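Long-range contacts in FMN-dependent NADH-azoreductase 1 (Bacillus anthracis, PDB 3U7I), which probably uses FMN and NADH to reduce quinones and to cleave the azo bond of aromatic azo compounds: residues C[4-10]-C[94-100]; C[117-121]-C[169-174]. All coordinates share one frame; numbering follows the deposited sequence.

Contact 1: C[4-10]-C[94-100]; sequences MNKTLII and SANTYVI
Leu8 bonds to strand 97-100 through both its N and its O. Its N gives a hydrogen bond to Thr97 O at 2.8 Å, and its O takes one from Val99 N at 2.9 Å. Val99 O then accepts from Ile10 N. Strands 6-10 and 97-100 thus run parallel, 17° apart, with Thr7 beside Thr97 and Ile10 beside Ile100. On the face of Leu8 and Ile10, Leu8 CB touches Ala95 CB at 3.7 Å. Ile10 CD1 lies 4.0 Å from Ile100 CG1, the two side chains side by side and pointing the same way. On the other face, Thr7 CG2 meets Thr97 CG2 and Ile9 CD1 reaches Val99 CB. Toward the N-terminal end, Asn96 N bonds to Lys6 O, and Met4 N bonds to Ser94 O from above the carbonyl plane. The Lys6 chain leaves with CG anti to the backbone N (chi1 -178°) and bends at chi3. This brings Lys6 NZ 2.8 Å from Ser94 OG, a hydrogen bond. Further out, Glu45 forms a salt bridge with Lys6 NZ, and Gln91 O is bonded to Ser94 OG. Glu42 and Tyr34 hold Thr7 OG1, while Arg143 holds Thr97 OG1. These are neighbouring inner strands of the parallel flavodoxin-like sheet. The facing N-H and C=O groups of Leu8 are satisfied here, whereas Thr7 and Ile9 bond to strand 43-48. The Lys6 charge is probably balanced largely by Glu45.

Contact 2: C[117-121]-C[169-174]; sequences MDNIM and YLKAMF
Met117 pushes its side chain as a knob into a hole formed by Tyr169, Leu170, Met173 and Phe174. This is the tight part of the contact. Met117, Met121 and Met173 are selenomethionines. The Met117 chain is bent at both chi2 (-57°) and chi3 (-58°), which turns Met117 CE onto Met173 CB at 3.7 Å. Met117 SE lies 3.9 Å from Phe174 CZ in an oblique Met-aromatic contact, 54° off the ring normal. Met117 CG meets the edge of the Tyr169 ring near its plane, 3.9 Å from Tyr169 CE2. Within its own segment, Met173 CG lies over one face of that ring, so the tyrosine is touched at edge and face. Residues 169-174 are helical throughout, whereas Met121 is the first residue to leave the helical conformation after helix 111-120. Helices 111-120 and 165-177 pack here on one face of the flavodoxin-like sheet. Packing is sparser beyond the knob. Ile120 CD1 approaches Phe174 CE1 at 4.2 Å, the side chains crossing at about a right angle, and Phe92 of helix 76-94 touches both. Just past the helix end Met121 SE meets Met173 SE at 3.9 Å. The flank of Tyr169 and Met173 is covered by protein: Tyr169 OH is hydrogen-bonded to Asn106 O of the second subunit, and Phe107 of that subunit packs on Met173.

In the fold
From the N terminus, strand 6-11 enters the sheet first. The chain then builds edge strand 43-48 and several helices before strand 97-103 returns beside strand 6-11. Contact 1 closes this loop. Helix 111-120 follows and opens contact 2. The chain next passes through strand 143-149 and reaches helix 165-177, where contact 2 closes a shorter loop. The two loops are in series, neither nested nor crossed. Contact 1 joins strands inside the sheet, while contact 2 joins two helices on one side of it. They meet where Ile100 CD1 of contact 1 packs on Phe174 CE2 and Leu170 CD2 of contact 2. This packing ties the helix layer to the central strand.

Contact 1: C[4-10]-C[94-100]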
loop_
_atom_site.group_PDB
_atom_site.type_symbol
_atom_site.label_atom_id
_atom_site.label_comp_id
_atom_site.label_asym_id
_atom_site.label_seq_id
_atom_site.Cartn_x
_atom_site.Cartn_y
_atom_site.Cartn_z
HETATM N N MSE C 4 3.896 27.552 1.435
HETATM C CA MSE C 4 4.195 28.516 2.488
HETATM C C MSE C 4 5.440 28.099 3.274
HETATM O O MSE C 4 6.069 27.095 2.944
HETATM C CB MSE C 4 2.988 28.609 3.415
HETATM C CG MSE C 4 1.666 28.544 2.663
HETATM SE SE MSE C 4 0.152 28.688 3.861
HETATM C CE MSE C 4 1.076 29.503 5.375
ATOM N N ASN C 5 5.797 28.870 4.299
ATOM C CA ASN C 5 6.865 28.485 5.228
ATOM C C ASN C 5 6.333 27.515 6.278
ATOM O O ASN C 5 6.258 27.845 7.464
ATOM C CB ASN C 5 7.438 29.718 5.918
ATOM C CG ASN C 5 8.345 30.513 5.017
ATOM O OD1 ASN C 5 9.242 29.962 4.389
ATOM N ND2 ASN C 5 8.116 31.813 4.942
ATOM N N LYS C 6 5.963 26.320 5.832
ATOM C CA LYS C 6 5.213 25.398 6.655
ATOM C C LYS C 6 5.734 23.986 6.469
ATOM O O LYS C 6 5.931 23.553 5.333
ATOM C CB LYS C 6 3.730 25.442 6.265
ATOM C CG LYS C 6 2.859 24.525 7.130
ATOM C CD LYS C 6 1.476 24.295 6.539
ATOM C CE LYS C 6 0.657 25.569 6.486
ATOM N NZ LYS C 6 -0.792 25.248 6.300
ATOM N N THR C 7 5.946 23.276 7.578
ATOM C CA THR C 7 6.332 21.869 7.550
ATOM C C THR C 7 5.133 21.024 7.931
ATOM O O THR C 7 4.399 21.365 8.853
ATOM C CB THR C 7 7.473 21.590 8.549
ATOM O OG1 THR C 7 8.576 22.451 8.259
ATOM C CG2 THR C 7 7.945 20.135 8.472
ATOM N N LEU C 8 4.927 19.924 7.226
ATOM C CA LEU C 8 3.805 19.056 7.542
ATOM C C LEU C 8 4.291 17.669 7.954
ATOM O O LEU C 8 5.008 17.002 7.208
ATOM C CB LEU C 8 2.829 18.968 6.357
ATOM C CG LEU C 8 1.634 18.007 6.441
ATOM C CD1 LEU C 8 0.667 18.388 7.564
ATOM C CD2 LEU C 8 0.908 17.919 5.095
ATOM N N ILE C 9 3.904 17.258 9.156
ATOM C CA ILE C 9 4.193 15.912 9.643
ATOM C C ILE C 9 3.072 14.979 9.196
ATOM O O ILE C 9 1.899 15.206 9.516
ATOM C CB ILE C 9 4.296 15.852 11.200
ATOM C CG1 ILE C 9 5.051 17.066 11.763
ATOM C CG2 ILE C 9 4.918 14.514 11.650
ATOM C CD1 ILE C 9 6.425 17.264 11.166
ATOM N N ILE C 10 3.441 13.945 8.445
ATOM C CA ILE C 10 2.513 12.885 8.067
ATOM C C ILE C 10 2.874 11.628 8.857
ATOM O O ILE C 10 3.810 10.900 8.508
ATOM C CB ILE C 10 2.555 12.592 6.558
ATOM C CG1 ILE C 10 2.264 13.864 5.759
ATOM C CG2 ILE C 10 1.577 11.466 6.203
ATOM C CD1 ILE C 10 2.946 13.894 4.396
ATOM N N SER C 94 0.004 23.204 0.942
ATOM C CA SER C 94 0.411 24.434 1.630
ATOM C C SER C 94 1.811 24.330 2.222
ATOM O O SER C 94 2.410 25.345 2.569
ATOM C CB SER C 94 -0.576 24.782 2.745
ATOM O OG SER C 94 -0.428 23.890 3.840
ATOM N N ALA C 95 2.304 23.095 2.344
ATOM C CA ALA C 95 3.608 22.795 2.943
ATOM C C ALA C 95 4.730 22.703 1.899
ATOM O O ALA C 95 4.521 22.193 0.798
ATOM C CB ALA C 95 3.521 21.482 3.724
ATOM N N ASN C 96 5.926 23.185 2.240
ATOM C CA ASN C 96 7.067 22.973 1.347
ATOM C C ASN C 96 8.109 22.016 1.928
ATOM O O ASN C 96 9.126 21.730 1.293
ATOM C CB ASN C 96 7.704 24.292 0.887
ATOM C CG ASN C 96 8.574 24.914 1.939
ATOM O OD1 ASN C 96 8.194 24.985 3.103
ATOM N ND2 ASN C 96 9.761 25.361 1.541
ATOM N N THR C 97 7.835 21.518 3.134
ATOM C CA THR C 97 8.662 20.502 3.785
ATOM C C THR C 97 7.746 19.416 4.360
ATOM O O THR C 97 6.782 19.715 5.078
ATOM C CB THR C 97 9.561 21.111 4.907
ATOM O OG1 THR C 97 10.410 22.133 4.359
ATOM C CG2 THR C 97 10.420 20.033 5.575
ATOM N N TYR C 98 8.029 18.157 4.025
ATOM C CA TYR C 98 7.188 17.043 4.457
ATOM C C TYR C 98 8.004 16.073 5.291
ATOM O O TYR C 98 9.158 15.790 4.964
ATOM C CB TYR C 98 6.610 16.292 3.250
ATOM C CG TYR C 98 5.815 17.166 2.302
ATOM C CD1 TYR C 98 4.486 17.502 2.582
ATOM C CD2 TYR C 98 6.390 17.658 1.129
ATOM C CE1 TYR C 98 3.753 18.313 1.722
ATOM C CE2 TYR C 98 5.670 18.466 0.262
ATOM C CZ TYR C 98 4.347 18.792 0.561
ATOM O OH TYR C 98 3.615 19.596 -0.300
ATOM N N VAL C 99 7.416 15.566 6.371
ATOM C CA VAL C 99 8.062 14.501 7.146
ATOM C C VAL C 99 7.120 13.308 7.306
ATOM O O VAL C 99 6.083 13.415 7.967
ATOM C CB VAL C 99 8.558 14.986 8.542
ATOM C CG1 VAL C 99 9.276 13.847 9.288
ATOM C CG2 VAL C 99 9.486 16.192 8.394
ATOM N N ILE C 100 7.480 12.179 6.696
ATOM C CA ILE C 100 6.695 10.951 6.818
ATOM C C ILE C 100 7.296 10.000 7.856
ATOM O O ILE C 100 8.475 9.647 7.787
ATOM C CB ILE C 100 6.541 10.218 5.453
ATOM C CG1 ILE C 100 5.713 11.071 4.486
ATOM C CG2 ILE C 100 5.927 8.813 5.655
ATOM C CD1 ILE C 100 5.487 10.448 3.113
#

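Contact 2: C[117-121]-C[169-174]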
loop_
_atom_site.group_PDB
_atom_site.type_symbol
_atom_site.label_atom_id
_atom_site.label_comp_id
_atom_site.label_asym_id
_atom_site.label_seq_id
_atom_site.Cartn_x
_atom_site.Cartn_y
_atom_site.Cartn_z
HETATM N N MSE C 117 -2.243 8.925 0.196
HETATM C CA MSE C 117 -1.799 9.171 -1.174
HETATM C C MSE C 117 -3.017 9.396 -2.060
HETATM O O MSE C 117 -2.983 10.224 -2.965
HETATM C CB MSE C 117 -0.951 8.012 -1.726
HETATM C CG MSE C 117 0.344 7.718 -0.951
HETATM SE SE MSE C 117 1.527 9.251 -0.825
HETATM C CE MSE C 117 1.748 9.591 -2.746
ATOM N N ASP C 118 -4.097 8.668 -1.784
ATOM C CA ASP C 118 -5.321 8.777 -2.586
ATOM C C ASP C 118 -6.030 10.138 -2.409
ATOM O O ASP C 118 -6.838 10.548 -3.257
ATOM C CB ASP C 118 -6.288 7.611 -2.298
ATOM C CG ASP C 118 -5.759 6.268 -2.781
ATOM O OD1 ASP C 118 -4.856 6.241 -3.660
ATOM O OD2 ASP C 118 -6.247 5.227 -2.272
ATOM N N ASN C 119 -5.725 10.823 -1.308
ATOM C CA ASN C 119 -6.257 12.163 -1.023
ATOM C C ASN C 119 -5.447 13.290 -1.675
ATOM O O ASN C 119 -5.996 14.335 -2.030
ATOM C CB ASN C 119 -6.303 12.404 0.488
ATOM C CG ASN C 119 -7.525 11.788 1.148
ATOM O OD1 ASN C 119 -8.501 12.483 1.425
ATOM N ND2 ASN C 119 -7.471 10.481 1.416
ATOM N N ILE C 120 -4.138 13.073 -1.830
ATOM C CA ILE C 120 -3.240 14.134 -2.288
ATOM C C ILE C 120 -2.786 14.015 -3.752
ATOM O O ILE C 120 -2.292 14.989 -4.326
ATOM C CB ILE C 120 -2.002 14.254 -1.376
ATOM C CG1 ILE C 120 -1.126 13.007 -1.512
ATOM C CG2 ILE C 120 -2.431 14.497 0.083
ATOM C CD1 ILE C 120 0.263 13.188 -0.986
HETATM N N MSE C 121 -2.935 12.839 -4.361
HETATM C CA MSE C 121 -2.637 12.721 -5.796
HETATM C C MSE C 121 -3.896 12.970 -6.613
HETATM O O MSE C 121 -4.667 12.038 -6.890
HETATM C CB MSE C 121 -2.017 11.367 -6.144
HETATM C CG MSE C 121 -0.601 11.207 -5.623
HETATM SE SE MSE C 121 0.116 9.493 -6.081
HETATM C CE MSE C 121 0.125 9.693 -8.026
ATOM N N TYR C 169 8.169 3.169 -3.563
ATOM C CA TYR C 169 6.925 3.830 -3.919
ATOM C C TYR C 169 6.935 5.300 -3.516
ATOM O O TYR C 169 6.668 6.175 -4.343
ATOM C CB TYR C 169 5.746 3.113 -3.276
ATOM C CG TYR C 169 4.413 3.761 -3.527
ATOM C CD1 TYR C 169 3.776 3.624 -4.752
ATOM C CD2 TYR C 169 3.784 4.505 -2.540
ATOM C CE1 TYR C 169 2.549 4.207 -4.988
ATOM C CE2 TYR C 169 2.557 5.096 -2.764
ATOM C CZ TYR C 169 1.937 4.946 -3.988
ATOM O OH TYR C 169 0.702 5.522 -4.219
ATOM N N LEU C 170 7.252 5.587 -2.257
ATOM C CA LEU C 170 7.233 6.983 -1.803
ATOM C C LEU C 170 8.170 7.893 -2.602
ATOM O O LEU C 170 7.754 8.967 -3.035
ATOM C CB LEU C 170 7.501 7.095 -0.294
ATOM C CG LEU C 170 6.402 6.513 0.600
ATOM C CD1 LEU C 170 6.838 6.484 2.053
ATOM C CD2 LEU C 170 5.110 7.302 0.436
ATOM N N LYS C 171 9.426 7.477 -2.792
ATOM C CA LYS C 171 10.370 8.264 -3.584
ATOM C C LYS C 171 9.822 8.527 -4.994
ATOM O O LYS C 171 9.858 9.662 -5.496
ATOM C CB LYS C 171 11.717 7.544 -3.697
ATOM C CG LYS C 171 12.828 8.421 -4.277
ATOM C CD LYS C 171 14.107 7.641 -4.466
ATOM C CE LYS C 171 15.238 8.567 -4.856
ATOM N NZ LYS C 171 16.423 7.777 -5.275
ATOM N N ALA C 172 9.322 7.459 -5.622
ATOM C CA ALA C 172 8.777 7.517 -6.983
ATOM C C ALA C 172 7.615 8.499 -7.108
ATOM O O ALA C 172 7.622 9.369 -7.996
ATOM C CB ALA C 172 8.346 6.115 -7.455
HETATM N N MSE C 173 6.620 8.352 -6.226
HETATM C CA MSE C 173 5.422 9.183 -6.275
HETATM C C MSE C 173 5.786 10.642 -6.051
HETATM O O MSE C 173 5.337 11.530 -6.783
HETATM C CB MSE C 173 4.399 8.739 -5.236
HETATM C CG MSE C 173 3.807 7.362 -5.520
HETATM SE SE MSE C 173 2.979 7.202 -7.282
HETATM C CE MSE C 173 4.392 6.261 -8.221
ATOM N N PHE C 174 6.612 10.899 -5.043
ATOM C CA PHE C 174 6.926 12.291 -4.743
ATOM C C PHE C 174 7.782 12.927 -5.814
ATOM O O PHE C 174 7.594 14.104 -6.118
ATOM C CB PHE C 174 7.447 12.481 -3.316
ATOM C CG PHE C 174 6.370 12.297 -2.286
ATOM C CD1 PHE C 174 5.474 13.317 -2.021
ATOM C CD2 PHE C 174 6.202 11.078 -1.644
ATOM C CE1 PHE C 174 4.457 13.139 -1.101
ATOM C CE2 PHE C 174 5.190 10.892 -0.723
ATOM C CZ PHE C 174 4.314 11.920 -0.452
#